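Local atomic coordinates of putative 3-hydroxybutyryl-CoA dehydratase (Rhodopseudomonas palustris, PDB entry 3HIN), a protein that probably acts as a lyase of the enoyl-CoA hydratase/isomerase family, hydrating or dehydrating the acyl chain of a coenzyme A thioester. Residues M45-P56 with W95-R106. Sequence-based numbering, arbitrary orientation.
Sequences MAALKDCLTDIP and WHRVFDKIQYCR
In the crotonase fold of this enoyl-CoA hydratase relative, two helices that precede the parallel strands 61-66 and 109-113 pack side by side, and Met45, in the first turn of helix 42-51, packs against Trp95, Val98 and Phe99 in the second half of helix 85-103. The axes of segments 45-51 and 95-103 run in the same general direction, 32° apart and 8.9 Å at closest approach. Bent twice, at chi2 (-73°) and again at chi3, the Met45 chain curls over one face of the indole: its CE lies 3.4 Å from Trp95 CD2, a CH-pi contact, while SD sits above the six-membered ring as a Met-aromatic pair. The same methyl also touches Val98 CB and, obliquely, the Phe99 ring, so three side chains enclose it. Trp95 NE1 is hydrogen-bonded to Asp42 OD1, which ties the indole back to the start of the first helix. Further along, Leu48 CD2 meets Val98 CG1 at 3.9 Å, and Leu52 CD1 lies 3.7 Å from Ile102 CG1; Ile102 and Phe99 also touch Leu124 and Ala127 of helix 120-127. At the more exposed margin Lys101 and Leu52 run antiparallel to one another, CB against CB, and Lys101 CE lies 3.5 Å from Thr53 OG1, whose hydroxyl donates to Lys49 O. One water bridges the two backbones, donating to Leu52 O and to Lys101 O. Beyond the helices, Ile55 CD1 abuts Cys105 SG at 3.4 Å. The extended Arg106 side chain then ties the two exit loops together: NH1 bonds to Ile59 O, and NH2 donates an almost straight bond (169°) to Ile55 O at 2.7 Å, with that oxygen in the guanidinium plane but the nitrogen well above the plane of the carbonyl.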
loop_
_atom_site.group_PDB
_atom_site.type_symbol
_atom_site.label_atom_id
_atom_site.label_comp_id
_atom_site.label_asym_id
_atom_site.label_seq_id
_atom_site.Cartn_x
_atom_site.Cartn_y
_atom_site.Cartn_z
ATOM N N MET A 45 2.429 -8.288 -25.563
ATOM C CA MET A 45 1.682 -8.308 -24.323
ATOM C C MET A 45 0.204 -8.444 -24.559
ATOM O O MET A 45 -0.460 -9.225 -23.863
ATOM C CB MET A 45 2.064 -7.084 -23.466
ATOM C CG MET A 45 3.514 -7.212 -22.920
ATOM S SD MET A 45 3.630 -8.459 -21.575
ATOM C CE MET A 45 2.851 -7.387 -20.379
ATOM N N ALA A 46 -0.332 -7.715 -25.540
ATOM C CA ALA A 46 -1.763 -7.848 -25.878
ATOM C C ALA A 46 -2.099 -9.234 -26.432
ATOM O O ALA A 46 -3.120 -9.842 -26.056
ATOM C CB ALA A 46 -2.203 -6.763 -26.821
ATOM N N ALA A 47 -1.234 -9.749 -27.306
ATOM C CA ALA A 47 -1.387 -11.113 -27.838
ATOM C C ALA A 47 -1.340 -12.108 -26.703
ATOM O O ALA A 47 -2.090 -13.045 -26.744
ATOM C CB ALA A 47 -0.283 -11.482 -28.851
ATOM N N LEU A 48 -0.409 -11.920 -25.764
ATOM C CA LEU A 48 -0.311 -12.739 -24.548
ATOM C C LEU A 48 -1.602 -12.754 -23.703
ATOM O O LEU A 48 -2.126 -13.788 -23.385
ATOM C CB LEU A 48 0.851 -12.234 -23.674
ATOM C CG LEU A 48 1.181 -13.037 -22.418
ATOM C CD1 LEU A 48 1.349 -14.533 -22.802
ATOM C CD2 LEU A 48 2.485 -12.524 -21.676
ATOM N N LYS A 49 -2.115 -11.600 -23.367
ATOM C CA LYS A 49 -3.353 -11.514 -22.653
ATOM C C LYS A 49 -4.467 -12.309 -23.352
ATOM O O LYS A 49 -5.233 -13.033 -22.701
ATOM C CB LYS A 49 -3.730 -10.055 -22.596
ATOM C CG LYS A 49 -4.897 -9.708 -21.714
ATOM C CD LYS A 49 -5.027 -8.170 -21.697
ATOM C CE LYS A 49 -6.465 -7.738 -21.547
ATOM N NZ LYS A 49 -6.696 -7.560 -20.076
ATOM N N ASP A 50 -4.542 -12.150 -24.674
ATOM C CA ASP A 50 -5.480 -12.899 -25.499
ATOM C C ASP A 50 -5.347 -14.393 -25.319
ATOM O O ASP A 50 -6.350 -15.054 -25.120
ATOM C CB ASP A 50 -5.309 -12.577 -26.989
ATOM C CG ASP A 50 -6.022 -11.301 -27.409
ATOM O OD1 ASP A 50 -6.646 -10.655 -26.508
ATOM O OD2 ASP A 50 -5.941 -10.934 -28.630
ATOM N N CYS A 51 -4.125 -14.927 -25.400
ATOM C CA CYS A 51 -3.948 -16.383 -25.257
ATOM C C CYS A 51 -4.443 -16.859 -23.897
ATOM O O CYS A 51 -4.961 -17.942 -23.798
ATOM C CB CYS A 51 -2.496 -16.759 -25.295
ATOM S SG CYS A 51 -1.829 -16.638 -26.866
ATOM N N LEU A 52 -4.240 -16.048 -22.857
ATOM C CA LEU A 52 -4.762 -16.384 -21.530
ATOM C C LEU A 52 -6.216 -15.909 -21.253
ATOM O O LEU A 52 -6.667 -15.962 -20.128
ATOM C CB LEU A 52 -3.804 -15.880 -20.477
ATOM C CG LEU A 52 -2.335 -16.112 -20.818
ATOM C CD1 LEU A 52 -1.421 -15.224 -19.978
ATOM C CD2 LEU A 52 -2.003 -17.569 -20.567
ATOM N N THR A 53 -6.963 -15.466 -22.263
ATOM C CA THR A 53 -8.375 -15.137 -22.010
ATOM C C THR A 53 -9.233 -16.292 -22.535
ATOM O O THR A 53 -9.020 -16.747 -23.649
ATOM C CB THR A 53 -8.720 -13.754 -22.638
ATOM O OG1 THR A 53 -7.839 -12.795 -22.036
ATOM C CG2 THR A 53 -10.176 -13.320 -22.315
ATOM N N ASP A 54 -10.172 -16.788 -21.717
ATOM C CA ASP A 54 -11.123 -17.819 -22.164
ATOM C C ASP A 54 -10.360 -19.024 -22.685
ATOM O O ASP A 54 -10.600 -19.499 -23.801
ATOM C CB ASP A 54 -12.062 -17.298 -23.281
ATOM C CG ASP A 54 -12.987 -16.190 -22.797
ATOM O OD1 ASP A 54 -13.309 -16.135 -21.585
ATOM O OD2 ASP A 54 -13.396 -15.357 -23.631
ATOM N N ILE A 55 -9.416 -19.484 -21.870
ATOM C CA ILE A 55 -8.546 -20.601 -22.216
ATOM C C ILE A 55 -9.459 -21.817 -22.311
ATOM O O ILE A 55 -10.130 -22.152 -21.328
ATOM C CB ILE A 55 -7.537 -20.876 -21.036
ATOM C CG1 ILE A 55 -6.599 -19.688 -20.821
ATOM C CG2 ILE A 55 -6.818 -22.224 -21.215
ATOM C CD1 ILE A 55 -5.587 -19.888 -19.676
ATOM N N PRO A 56 -9.476 -22.479 -23.470
ATOM C CA PRO A 56 -10.450 -23.574 -23.629
ATOM C C PRO A 56 -10.369 -24.667 -22.527
ATOM O O PRO A 56 -9.303 -24.862 -21.864
ATOM C CB PRO A 56 -10.145 -24.137 -25.036
ATOM C CG PRO A 56 -9.010 -23.282 -25.654
ATOM C CD PRO A 56 -8.489 -22.365 -24.573
ATOM N N TRP A 95 0.032 -3.312 -18.330
ATOM C CA TRP A 95 0.862 -4.493 -18.219
ATOM C C TRP A 95 0.426 -5.310 -17.018
ATOM O O TRP A 95 0.447 -6.520 -17.082
ATOM C CB TRP A 95 2.355 -4.137 -18.167
ATOM C CG TRP A 95 2.887 -3.867 -19.584
ATOM C CD1 TRP A 95 2.220 -3.251 -20.600
ATOM C CD2 TRP A 95 4.159 -4.250 -20.116
ATOM N NE1 TRP A 95 3.014 -3.197 -21.737
ATOM C CE2 TRP A 95 4.210 -3.800 -21.456
ATOM C CE3 TRP A 95 5.257 -4.929 -19.585
ATOM C CZ2 TRP A 95 5.322 -4.018 -22.293
ATOM C CZ3 TRP A 95 6.383 -5.123 -20.402
ATOM C CH2 TRP A 95 6.395 -4.682 -21.749
ATOM N N HIS A 96 0.002 -4.657 -15.929
ATOM C CA HIS A 96 -0.446 -5.432 -14.810
ATOM C C HIS A 96 -1.648 -6.302 -15.199
ATOM O O HIS A 96 -1.787 -7.454 -14.716
ATOM C CB HIS A 96 -0.809 -4.533 -13.640
ATOM C CG HIS A 96 0.385 -3.924 -12.973
ATOM N ND1 HIS A 96 0.304 -3.329 -11.748
ATOM C CD2 HIS A 96 1.664 -3.744 -13.399
ATOM C CE1 HIS A 96 1.488 -2.846 -11.404
ATOM N NE2 HIS A 96 2.339 -3.085 -12.393
ATOM N N ARG A 97 -2.502 -5.794 -16.077
ATOM C CA ARG A 97 -3.681 -6.578 -16.381
ATOM C C ARG A 97 -3.311 -7.828 -17.178
ATOM O O ARG A 97 -3.973 -8.892 -17.029
ATOM C CB ARG A 97 -4.759 -5.772 -17.128
ATOM C CG ARG A 97 -5.250 -4.564 -16.378
ATOM C CD ARG A 97 -6.140 -4.901 -15.109
ATOM N NE ARG A 97 -5.357 -5.376 -13.940
ATOM C CZ ARG A 97 -4.684 -4.579 -13.106
ATOM N NH1 ARG A 97 -4.005 -5.118 -12.093
ATOM N NH2 ARG A 97 -4.644 -3.254 -13.300
ATOM N N VAL A 98 -2.256 -7.729 -17.983
ATOM C CA VAL A 98 -1.767 -8.898 -18.694
ATOM C C VAL A 98 -1.240 -9.936 -17.669
ATOM O O VAL A 98 -1.591 -11.072 -17.710
ATOM C CB VAL A 98 -0.607 -8.576 -19.655
ATOM C CG1 VAL A 98 -0.071 -9.896 -20.242
ATOM C CG2 VAL A 98 -1.007 -7.542 -20.776
ATOM N N PHE A 99 -0.392 -9.513 -16.730
ATOM C CA PHE A 99 0.183 -10.477 -15.774
ATOM C C PHE A 99 -0.837 -11.052 -14.808
ATOM O O PHE A 99 -0.626 -12.143 -14.249
ATOM C CB PHE A 99 1.343 -9.828 -15.019
ATOM C CG PHE A 99 2.546 -9.553 -15.887
ATOM C CD1 PHE A 99 2.743 -10.296 -17.059
ATOM C CD2 PHE A 99 3.484 -8.564 -15.534
ATOM C CE1 PHE A 99 3.884 -10.064 -17.901
ATOM C CE2 PHE A 99 4.617 -8.318 -16.340
ATOM C CZ PHE A 99 4.826 -9.101 -17.506
ATOM N N ASP A 100 -1.935 -10.328 -14.559
ATOM C CA ASP A 100 -2.983 -10.902 -13.712
ATOM C C ASP A 100 -3.506 -12.178 -14.381
ATOM O O ASP A 100 -3.901 -13.113 -13.697
ATOM C CB ASP A 100 -4.172 -9.934 -13.538
ATOM C CG ASP A 100 -3.964 -8.910 -12.430
ATOM O OD1 ASP A 100 -4.652 -7.893 -12.536
ATOM O OD2 ASP A 100 -3.128 -9.057 -11.481
ATOM N N LYS A 101 -3.549 -12.223 -15.718
ATOM C CA LYS A 101 -4.069 -13.448 -16.373
ATOM C C LYS A 101 -3.083 -14.613 -16.221
ATOM O O LYS A 101 -3.449 -15.736 -16.428
ATOM C CB LYS A 101 -4.267 -13.194 -17.872
ATOM C CG LYS A 101 -5.157 -11.998 -18.155
ATOM C CD LYS A 101 -6.546 -12.238 -17.694
ATOM C CE LYS A 101 -7.539 -11.640 -18.728
ATOM N NZ LYS A 101 -8.921 -12.216 -18.468
ATOM N N ILE A 102 -1.832 -14.337 -15.898
ATOM C CA ILE A 102 -0.910 -15.398 -15.549
ATOM C C ILE A 102 -1.099 -15.812 -14.084
ATOM O O ILE A 102 -1.396 -16.964 -13.775
ATOM C CB ILE A 102 0.521 -14.908 -15.697
ATOM C CG1 ILE A 102 0.717 -14.312 -17.114
ATOM C CG2 ILE A 102 1.505 -16.069 -15.446
ATOM C CD1 ILE A 102 2.242 -14.131 -17.513
ATOM N N GLN A 103 -0.896 -14.864 -13.181
ATOM C CA GLN A 103 -1.039 -15.125 -11.749
ATOM C C GLN A 103 -2.350 -15.827 -11.403
ATOM O O GLN A 103 -2.353 -16.812 -10.656
ATOM C CB GLN A 103 -1.025 -13.786 -10.928
ATOM C CG GLN A 103 -1.022 -14.059 -9.354
ATOM C CD GLN A 103 -0.699 -12.785 -8.538
ATOM O OE1 GLN A 103 -0.357 -11.750 -9.100
ATOM N NE2 GLN A 103 -0.791 -12.870 -7.201
ATOM N N TYR A 104 -3.463 -15.304 -11.942
ATOM C CA TYR A 104 -4.777 -15.751 -11.557
ATOM C C TYR A 104 -5.333 -16.651 -12.643
ATOM O O TYR A 104 -6.545 -16.841 -12.737
ATOM C CB TYR A 104 -5.741 -14.567 -11.202
ATOM C CG TYR A 104 -5.216 -13.776 -10.045
ATOM C CD1 TYR A 104 -4.677 -12.477 -10.230
ATOM C CD2 TYR A 104 -5.133 -14.364 -8.764
ATOM C CE1 TYR A 104 -4.128 -11.768 -9.144
ATOM C CE2 TYR A 104 -4.596 -13.672 -7.675
ATOM C CZ TYR A 104 -4.128 -12.339 -7.879
ATOM O OH TYR A 104 -3.585 -11.631 -6.791
ATOM N N CYS A 105 -4.445 -17.234 -13.443
ATOM C CA CYS A 105 -4.899 -18.185 -14.472
ATOM C C CYS A 105 -5.644 -19.366 -13.813
ATOM O O CYS A 105 -5.283 -19.826 -12.723
ATOM C CB CYS A 105 -3.671 -18.698 -15.251
ATOM S SG CYS A 105 -4.008 -19.786 -16.712
ATOM N N ARG A 106 -6.629 -19.916 -14.482
ATOM C CA ARG A 106 -7.347 -21.005 -13.865
ATOM C C ARG A 106 -6.546 -22.318 -13.832
ATOM O O ARG A 106 -6.771 -23.197 -12.977
ATOM C CB ARG A 106 -8.720 -21.202 -14.458
ATOM C CG ARG A 106 -8.696 -21.759 -15.758
ATOM C CD ARG A 106 -10.043 -22.506 -16.126
ATOM N NE ARG A 106 -9.937 -22.729 -17.582
ATOM C CZ ARG A 106 -9.364 -23.793 -18.128
ATOM N NH1 ARG A 106 -8.962 -24.783 -17.360
ATOM N NH2 ARG A 106 -9.234 -23.907 -19.429
HETATM O O HOH W 1 -5.941 -16.602 -17.336
#